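PDB 5V9X: ATP-dependent DNA helicase, which is an ATP-dependent 3'-to-5' helicase that tracks along single-stranded DNA and probably couples ATP hydrolysis to unwinding of RNA:DNA hybrids. Local coordinates for residues G638-L643 with K650-M655; V260-P265 with T662-Q667; V463-T468 with E501-L506. All coordinates share one frame; numbering follows the deposited sequence.

Interaction 1: residues G638-L643 with K650-M655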
loop_
_atom_site.group_PDB
_atom_site.type_symbol
_atom_site.label_atom_id
_atom_site.label_comp_id
_atom_site.label_asym_id
_atom_site.label_seq_id
_atom_site.Cartn_x
_atom_site.Cartn_y
_atom_site.Cartn_z
ATOM N N GLY A 638 0.143 27.035 -5.454
ATOM C CA GLY A 638 -0.001 28.455 -5.182
ATOM C C GLY A 638 1.332 29.176 -5.142
ATOM O O GLY A 638 1.493 30.241 -5.743
ATOM N N GLU A 639 2.312 28.596 -4.442
ATOM C CA GLU A 639 3.603 29.260 -4.281
ATOM C C GLU A 639 4.287 29.479 -5.623
ATOM O O GLU A 639 4.682 30.603 -5.955
ATOM C CB GLU A 639 4.505 28.449 -3.351
ATOM C CG GLU A 639 5.892 29.057 -3.181
ATOM C CD GLU A 639 6.689 28.414 -2.065
ATOM O OE1 GLU A 639 7.655 27.684 -2.366
ATOM O OE2 GLU A 639 6.348 28.641 -0.885
ATOM N N LEU A 640 4.435 28.415 -6.415
ATOM C CA LEU A 640 5.185 28.527 -7.660
ATOM C C LEU A 640 4.422 29.283 -8.741
ATOM O O LEU A 640 5.049 29.803 -9.671
ATOM C CB LEU A 640 5.586 27.140 -8.163
ATOM C CG LEU A 640 6.844 26.562 -7.501
ATOM C CD1 LEU A 640 6.553 26.003 -6.111
ATOM C CD2 LEU A 640 7.494 25.511 -8.384
ATOM N N ALA A 641 3.098 29.373 -8.641
ATOM C CA ALA A 641 2.324 30.184 -9.572
ATOM C C ALA A 641 2.394 31.674 -9.257
ATOM O O ALA A 641 1.597 32.445 -9.801
ATOM C CB ALA A 641 0.861 29.731 -9.588
ATOM N N SER A 642 3.326 32.098 -8.400
ATOM C CA SER A 642 3.452 33.505 -8.041
ATOM C C SER A 642 4.913 33.939 -7.981
ATOM O O SER A 642 5.270 34.820 -7.192
ATOM C CB SER A 642 2.769 33.788 -6.702
ATOM O OG SER A 642 3.341 33.010 -5.667
ATOM N N LEU A 643 5.768 33.341 -8.806
ATOM C CA LEU A 643 7.199 33.605 -8.777
ATOM C C LEU A 643 7.651 34.128 -10.130
ATOM O O LEU A 643 7.259 33.588 -11.170
ATOM C CB LEU A 643 7.990 32.341 -8.430
ATOM C CG LEU A 643 7.710 31.652 -7.096
ATOM C CD1 LEU A 643 8.514 30.365 -6.994
ATOM C CD2 LEU A 643 8.026 32.576 -5.932
ATOM N N LYS A 650 15.125 28.732 -9.794
ATOM C CA LYS A 650 15.844 28.264 -8.610
ATOM C C LYS A 650 15.060 27.167 -7.901
ATOM O O LYS A 650 15.621 26.138 -7.508
ATOM C CB LYS A 650 16.102 29.420 -7.643
ATOM C CG LYS A 650 16.581 30.718 -8.264
ATOM C CD LYS A 650 16.468 31.840 -7.239
ATOM C CE LYS A 650 16.409 33.210 -7.892
ATOM N NZ LYS A 650 15.679 34.185 -7.033
ATOM N N ARG A 651 13.754 27.381 -7.727
ATOM C CA ARG A 651 12.925 26.424 -7.003
ATOM C C ARG A 651 12.885 25.074 -7.710
ATOM O O ARG A 651 12.950 24.023 -7.061
ATOM C CB ARG A 651 11.514 26.986 -6.843
ATOM C CG ARG A 651 10.582 26.125 -6.021
ATOM C CD ARG A 651 10.816 26.319 -4.536
ATOM N NE ARG A 651 9.554 26.312 -3.804
ATOM C CZ ARG A 651 8.985 25.221 -3.306
ATOM N NH1 ARG A 651 9.571 24.042 -3.446
ATOM N NH2 ARG A 651 7.832 25.311 -2.659
ATOM N N CYS A 652 12.779 25.083 -9.039
ATOM C CA CYS A 652 12.682 23.830 -9.780
ATOM C C CYS A 652 13.996 23.058 -9.772
ATOM O O CYS A 652 13.984 21.823 -9.812
ATOM C CB CYS A 652 12.241 24.102 -11.220
ATOM S SG CYS A 652 10.549 24.715 -11.388
ATOM N N GLN A 653 15.133 23.756 -9.716
ATOM C CA GLN A 653 16.417 23.076 -9.857
ATOM C C GLN A 653 16.816 22.307 -8.604
ATOM O O GLN A 653 17.511 21.290 -8.708
ATOM C CB GLN A 653 17.508 24.079 -10.235
ATOM C CG GLN A 653 17.419 24.550 -11.679
ATOM C CD GLN A 653 17.342 23.398 -12.671
ATOM O OE1 GLN A 653 18.000 22.369 -12.503
ATOM N NE2 GLN A 653 16.531 23.566 -13.709
ATOM N N LYS A 654 16.400 22.759 -7.421
ATOM C CA LYS A 654 16.638 21.970 -6.218
ATOM C C LYS A 654 15.692 20.781 -6.105
ATOM O O LYS A 654 15.761 20.043 -5.115
ATOM C CB LYS A 654 16.542 22.853 -4.970
ATOM C CG LYS A 654 15.352 23.792 -4.943
ATOM C CD LYS A 654 15.480 24.792 -3.805
ATOM C CE LYS A 654 16.744 25.628 -3.944
ATOM N NZ LYS A 654 16.838 26.672 -2.886
ATOM N N MET A 655 14.816 20.583 -7.088
ATOM C CA MET A 655 14.055 19.352 -7.236
ATOM C C MET A 655 14.628 18.431 -8.301
ATOM O O MET A 655 14.154 17.298 -8.437
ATOM C CB MET A 655 12.596 19.663 -7.581
ATOM C CG MET A 655 11.823 20.283 -6.446
ATOM S SD MET A 655 10.177 20.805 -6.938
ATOM C CE MET A 655 9.628 21.542 -5.405
#
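Arg651 lies across Glu639 and Leu640, and its side chain can be traced atom by atom. From CB, CG continues anti to the backbone N (chi1 -176°) and runs against the isobutyl end of Leu640, with Arg651 CG 3.9 Å from Leu640 CD2. Bends at chi2 and chi3 then turn the chain, and CD passes 4.1 Å from Glu639 OE1. At the head, Leu640 CD1 sits over one face of the guanidinium, offset toward its rim and 3.8 Å from Arg651 CZ. The carboxylate comes in at the edge instead. A single oxygen takes both contacts of the salt bridge: Arg651 NE meets Glu639 OE1 at 2.7 Å in a weak, bent bond, and NH2 meets the same oxygen at a modelled distance too short to be taken literally at this resolution. The two planes stand 65° apart, so this is not a flat two-oxygen pairing. NH1 is held by Gln444 of helix 433-448. Beside the ion pair, Leu640 and Cys652 both pack on Leu665. The contact thus joins two consecutive helices, 627-640 and 645-653, linked by a short loop and packed on helix 661-676.

Interaction 2: residues V260-P265 with T662-Q667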
loop_
_atom_site.group_PDB
_atom_site.type_symbol
_atom_site.label_atom_id
_atom_site.label_comp_id
_atom_site.label_asym_id
_atom_site.label_seq_id
_atom_site.Cartn_x
_atom_site.Cartn_y
_atom_site.Cartn_z
ATOM N N VAL A 260 13.238 15.207 -12.009
ATOM C CA VAL A 260 11.954 15.138 -12.700
ATOM C C VAL A 260 12.200 15.547 -14.144
ATOM O O VAL A 260 12.419 16.731 -14.432
ATOM C CB VAL A 260 10.891 16.032 -12.047
ATOM C CG1 VAL A 260 9.602 15.994 -12.851
ATOM C CG2 VAL A 260 10.634 15.595 -10.618
ATOM N N GLN A 261 12.164 14.577 -15.052
ATOM C CA GLN A 261 12.500 14.793 -16.452
ATOM C C GLN A 261 11.237 14.777 -17.304
ATOM O O GLN A 261 10.413 13.862 -17.190
ATOM C CB GLN A 261 13.493 13.733 -16.939
ATOM C CG GLN A 261 14.813 13.743 -16.172
ATOM C CD GLN A 261 15.820 12.730 -16.691
ATOM O OE1 GLN A 261 15.604 12.093 -17.723
ATOM N NE2 GLN A 261 16.929 12.577 -15.974
ATOM N N VAL A 262 11.091 15.796 -18.148
ATOM C CA VAL A 262 10.002 15.888 -19.118
ATOM C C VAL A 262 10.616 15.998 -20.509
ATOM O O VAL A 262 11.198 17.039 -20.851
ATOM C CB VAL A 262 9.078 17.079 -18.817
ATOM C CG1 VAL A 262 8.112 17.304 -19.969
ATOM C CG2 VAL A 262 8.318 16.842 -17.524
ATOM N N PRO A 263 10.517 14.959 -21.344
ATOM C CA PRO A 263 11.267 14.959 -22.610
ATOM C C PRO A 263 10.718 15.903 -23.671
ATOM O O PRO A 263 11.449 16.219 -24.618
ATOM C CB PRO A 263 11.174 13.496 -23.077
ATOM C CG PRO A 263 10.720 12.717 -21.870
ATOM C CD PRO A 263 9.873 13.662 -21.083
ATOM N N VAL A 264 9.475 16.362 -23.555
ATOM C CA VAL A 264 8.858 17.163 -24.611
ATOM C C VAL A 264 8.832 18.634 -24.206
ATOM O O VAL A 264 8.762 18.946 -23.008
ATOM C CB VAL A 264 7.445 16.653 -24.941
ATOM C CG1 VAL A 264 7.501 15.221 -25.442
ATOM C CG2 VAL A 264 6.549 16.747 -23.726
ATOM N N PRO A 265 8.888 19.570 -25.164
ATOM C CA PRO A 265 8.902 20.997 -24.808
ATOM C C PRO A 265 7.541 21.531 -24.391
ATOM O O PRO A 265 7.456 22.501 -23.631
ATOM C CB PRO A 265 9.393 21.671 -26.095
ATOM C CG PRO A 265 8.953 20.749 -27.179
ATOM C CD PRO A 265 9.077 19.362 -26.611
ATOM N N THR A 662 10.839 22.589 -16.302
ATOM C CA THR A 662 10.595 23.956 -15.852
ATOM C C THR A 662 9.672 24.699 -16.813
ATOM O O THR A 662 8.752 25.402 -16.379
ATOM C CB THR A 662 11.916 24.710 -15.696
ATOM O OG1 THR A 662 12.740 24.050 -14.728
ATOM C CG2 THR A 662 11.659 26.136 -15.239
ATOM N N ASP A 663 9.906 24.559 -18.120
ATOM C CA ASP A 663 9.066 25.239 -19.102
ATOM C C ASP A 663 7.611 24.805 -18.983
ATOM O O ASP A 663 6.701 25.643 -19.006
ATOM C CB ASP A 663 9.584 24.965 -20.516
ATOM C CG ASP A 663 10.837 25.753 -20.846
ATOM O OD1 ASP A 663 10.900 26.951 -20.498
ATOM O OD2 ASP A 663 11.757 25.170 -21.459
ATOM N N ASN A 664 7.373 23.501 -18.844
ATOM C CA ASN A 664 6.006 22.992 -18.870
ATOM C C ASN A 664 5.252 23.304 -17.585
ATOM O O ASN A 664 4.038 23.530 -17.625
ATOM C CB ASN A 664 6.017 21.488 -19.126
ATOM C CG ASN A 664 6.322 21.149 -20.564
ATOM O OD1 ASN A 664 5.424 21.105 -21.404
ATOM N ND2 ASN A 664 7.594 20.914 -20.860
ATOM N N LEU A 665 5.936 23.300 -16.441
ATOM C CA LEU A 665 5.277 23.682 -15.196
ATOM C C LEU A 665 4.891 25.154 -15.217
ATOM O O LEU A 665 3.766 25.518 -14.853
ATOM C CB LEU A 665 6.183 23.384 -14.001
ATOM C CG LEU A 665 5.646 23.892 -12.662
ATOM C CD1 LEU A 665 4.330 23.209 -12.324
ATOM C CD2 LEU A 665 6.667 23.686 -11.556
ATOM N N HIS A 666 5.820 26.015 -15.639
ATOM C CA HIS A 666 5.532 27.441 -15.727
ATOM C C HIS A 666 4.376 27.705 -16.682
ATOM O O HIS A 666 3.444 28.450 -16.358
ATOM C CB HIS A 666 6.783 28.198 -16.175
ATOM C CG HIS A 666 6.655 29.686 -16.079
ATOM N ND1 HIS A 666 5.874 30.425 -16.940
ATOM C CD2 HIS A 666 7.211 30.573 -15.219
ATOM C CE1 HIS A 666 5.952 31.703 -16.614
ATOM N NE2 HIS A 666 6.756 31.820 -15.573
ATOM N N GLN A 667 4.421 27.094 -17.867
ATOM C CA GLN A 667 3.351 27.284 -18.838
ATOM C C GLN A 667 2.022 26.767 -18.304
ATOM O O GLN A 667 0.976 27.396 -18.503
ATOM C CB GLN A 667 3.705 26.587 -20.150
ATOM C CG GLN A 667 2.723 26.870 -21.265
ATOM C CD GLN A 667 2.675 25.762 -22.292
ATOM O OE1 GLN A 667 3.390 24.766 -22.184
ATOM N NE2 GLN A 667 1.820 25.926 -23.296
#
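Asn664 reaches Val264 and Pro265 through two torsions: chi1 of -75° puts its CG anti to the carbonyl carbon of its own residue, and chi2 of -86° turns the amide so that ND2 points at the chain leaving strand 256-262. Val262 meets it from the strand's last residue; its CG1, anti to the backbone N, stands 3.8 Å from Asn664 ND2 and gives the amide an apolar neighbour.

The bond across the contact runs from Asn664 ND2 to Val264 O, 3.1 Å long with an N-H...O angle of 140°. It is therefore bent, and the carbonyl oxygen lies somewhat out of the amide plane while the nitrogen is tilted from the carbonyl plane. Pro265 O is close as well, 3.3 Å from Asn664 OD1, a pairing of two acceptors that cannot be a bond. The ring of Pro265 is turned from the helix, its CB pointing away, and the residue meets Asn664 through its carbonyl.

Two further bonds fix the amide's rotation. ND2 also gives a hydrogen bond to Tyr660 O, just before helix 661-676, while OD1 receives one from the backbone N of Met267. Alongside, Val262 shares backbone bonds with Ala658 and Tyr660, which makes 657-659 the outermost, seventh strand of a parallel sheet, next to strand 256-262, consistent with an extended RecA-like helicase domain.

The chemistry implies a buried amide that is used at both ends. Its nitrogen ties the strand's exit to the chain entering the helix, its oxygen holds the loop beyond Pro265, and swapping the two ends would set donor against donor at Met267 and acceptor against acceptor at Val264 and Tyr660.

Interaction 3: residues V463-T468 with E501-L506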
loop_
_atom_site.group_PDB
_atom_site.type_symbol
_atom_site.label_atom_id
_atom_site.label_comp_id
_atom_site.label_asym_id
_atom_site.label_seq_id
_atom_site.Cartn_x
_atom_site.Cartn_y
_atom_site.Cartn_z
ATOM N N VAL A 463 -11.890 -9.103 9.647
ATOM C CA VAL A 463 -10.614 -9.766 9.903
ATOM C C VAL A 463 -10.726 -10.680 11.117
ATOM O O VAL A 463 -10.182 -11.793 11.130
ATOM C CB VAL A 463 -9.493 -8.723 10.078
ATOM C CG1 VAL A 463 -8.227 -9.374 10.620
ATOM C CG2 VAL A 463 -9.210 -8.023 8.758
ATOM N N LEU A 464 -11.438 -10.227 12.152
ATOM C CA LEU A 464 -11.665 -11.058 13.330
ATOM C C LEU A 464 -12.441 -12.321 12.972
ATOM O O LEU A 464 -12.066 -13.429 13.374
ATOM C CB LEU A 464 -12.411 -10.254 14.396
ATOM C CG LEU A 464 -12.987 -11.031 15.583
ATOM C CD1 LEU A 464 -11.879 -11.625 16.435
ATOM C CD2 LEU A 464 -13.898 -10.147 16.422
ATOM N N ALA A 465 -13.529 -12.168 12.211
ATOM C CA ALA A 465 -14.359 -13.315 11.854
ATOM C C ALA A 465 -13.557 -14.372 11.106
ATOM O O ALA A 465 -13.731 -15.575 11.340
ATOM C CB ALA A 465 -15.553 -12.855 11.016
ATOM N N GLN A 466 -12.667 -13.946 10.208
ATOM C CA GLN A 466 -11.861 -14.901 9.455
ATOM C C GLN A 466 -10.937 -15.686 10.379
ATOM O O GLN A 466 -10.877 -16.920 10.312
ATOM C CB GLN A 466 -11.060 -14.176 8.373
ATOM C CG GLN A 466 -10.151 -15.092 7.568
ATOM C CD GLN A 466 -9.400 -14.362 6.471
ATOM O OE1 GLN A 466 -8.206 -14.585 6.266
ATOM N NE2 GLN A 466 -10.101 -13.490 5.752
ATOM N N HIS A 467 -10.206 -14.985 11.254
ATOM C CA HIS A 467 -9.347 -15.671 12.214
ATOM C C HIS A 467 -10.162 -16.567 13.136
ATOM O O HIS A 467 -9.703 -17.646 13.526
ATOM C CB HIS A 467 -8.543 -14.655 13.026
ATOM C CG HIS A 467 -7.264 -14.230 12.373
ATOM N ND1 HIS A 467 -6.045 -14.791 12.688
ATOM C CD2 HIS A 467 -7.014 -13.300 11.423
ATOM C CE1 HIS A 467 -5.099 -14.227 11.958
ATOM N NE2 HIS A 467 -5.661 -13.317 11.181
ATOM N N THR A 468 -11.378 -16.140 13.487
ATOM C CA THR A 468 -12.207 -16.927 14.395
ATOM C C THR A 468 -12.544 -18.287 13.797
ATOM O O THR A 468 -12.567 -19.298 14.509
ATOM C CB THR A 468 -13.483 -16.161 14.742
ATOM O OG1 THR A 468 -13.141 -14.908 15.348
ATOM C CG2 THR A 468 -14.332 -16.960 15.710
ATOM N N GLU A 501 -18.984 -10.835 20.658
ATOM C CA GLU A 501 -20.057 -11.824 20.660
ATOM C C GLU A 501 -20.954 -11.665 19.440
ATOM O O GLU A 501 -21.435 -12.657 18.884
ATOM C CB GLU A 501 -20.878 -11.715 21.946
ATOM C CG GLU A 501 -20.072 -11.865 23.230
ATOM C CD GLU A 501 -19.452 -13.242 23.394
ATOM O OE1 GLU A 501 -19.895 -14.192 22.713
ATOM O OE2 GLU A 501 -18.516 -13.372 24.212
ATOM N N ALA A 502 -21.185 -10.422 19.006
ATOM C CA ALA A 502 -21.977 -10.196 17.801
ATOM C C ALA A 502 -21.349 -10.879 16.591
ATOM O O ALA A 502 -22.056 -11.465 15.763
ATOM C CB ALA A 502 -22.138 -8.698 17.546
ATOM N N THR A 503 -20.021 -10.819 16.476
ATOM C CA THR A 503 -19.347 -11.499 15.375
ATOM C C THR A 503 -19.481 -13.015 15.497
ATOM O O THR A 503 -19.711 -13.704 14.496
ATOM C CB THR A 503 -17.874 -11.092 15.327
ATOM O OG1 THR A 503 -17.772 -9.689 15.047
ATOM C CG2 THR A 503 -17.136 -11.872 14.251
ATOM N N LEU A 504 -19.351 -13.549 16.715
ATOM C CA LEU A 504 -19.484 -14.991 16.904
ATOM C C LEU A 504 -20.899 -15.461 16.588
ATOM O O LEU A 504 -21.091 -16.564 16.062
ATOM C CB LEU A 504 -19.104 -15.378 18.334
ATOM C CG LEU A 504 -17.721 -14.980 18.852
ATOM C CD1 LEU A 504 -17.438 -15.683 20.168
ATOM C CD2 LEU A 504 -16.643 -15.294 17.834
ATOM N N ASP A 505 -21.902 -14.642 16.909
ATOM C CA ASP A 505 -23.283 -14.993 16.588
ATOM C C ASP A 505 -23.463 -15.162 15.088
ATOM O O ASP A 505 -24.057 -16.143 14.625
ATOM C CB ASP A 505 -24.240 -13.922 17.114
ATOM C CG ASP A 505 -24.155 -13.752 18.609
ATOM O OD1 ASP A 505 -23.724 -14.708 19.287
ATOM O OD2 ASP A 505 -24.519 -12.667 19.107
ATOM N N LEU A 506 -22.957 -14.202 14.312
ATOM C CA LEU A 506 -23.090 -14.268 12.862
ATOM C C LEU A 506 -22.403 -15.507 12.304
ATOM O O LEU A 506 -22.946 -16.184 11.423
ATOM C CB LEU A 506 -22.519 -12.995 12.241
ATOM C CG LEU A 506 -22.635 -12.813 10.731
ATOM C CD1 LEU A 506 -24.029 -13.182 10.257
ATOM C CD2 LEU A 506 -22.314 -11.372 10.384
#
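Thr503 turns its methyl toward Ala465, where the CA atoms of the two segments are nearest, 6.4 Å apart for this pair. Thr503 CG2 is 3.7 Å from Ala465 CB and 3.9 Å from Ala465 CA, so it lies against the backbone as well as the small side chain. The axes of the short segments approach to 10.0 Å and cross at -57°.

On one side of this point Leu464 slants past Thr503, its CD2 being 4.1 Å from Thr503 OG1. That hydroxyl has its polar partner within its own helix, where it bonds to Ala499 O, leaving the methyl to meet Ala465.

The other touch is made by Thr468 and Leu504, whose side chains cross at about a right angle. Leu504 leaves its backbone obliquely to the partner helix, yet its CD2 arrives 3.6 Å from Thr468 CG2. With chi1 at -59°, Thr468 holds this methyl anti to the backbone N and turns OG1 back to its own helix. There OG1 donates to Leu464 O over 2.7 Å, from well above the carbonyl plane; Leu464 O also accepts the backbone N-H of Thr468. Trp482 NE1 bonds to the same hydroxyl.

Thr503 thus spends its hydroxyl within its own helix, Thr468 on its own helix and Trp482, and the contact is made chiefly by methyl groups, with Thr503 OG1 beside Leu464 CD2. It joins helices 461-471 and 497-508 of the winged-helix region, with Trp482 and Val486 of helix 479-488 lying against Leu464, Leu507 of helix 497-508 extending the seam along Ala465 and Thr468, and helix 200-213 meeting Val463 and His467.

Interactions 1 and 2 form one continuous cluster, their centres 13 Å apart, and they touch where Cys652 CB lies 3.5 Å from Thr662 OG1. Helix 661-676 is thus shared, receiving the helix pair of interaction 1 and the strand exit of interaction 2. Interaction 3 stands on the opposite side of the chain's centre, its centre about 53 Å from that of interaction 1 and 54 Å from that of interaction 2. Interactions 2 and 3 each come within about 9 Å of the bound nucleic acid at their nearest atoms, and interaction 1 within about 18 Å. The nucleotide pocket draws on residues between 41 and 420, so neither interaction 1 nor interaction 3 contributes to it.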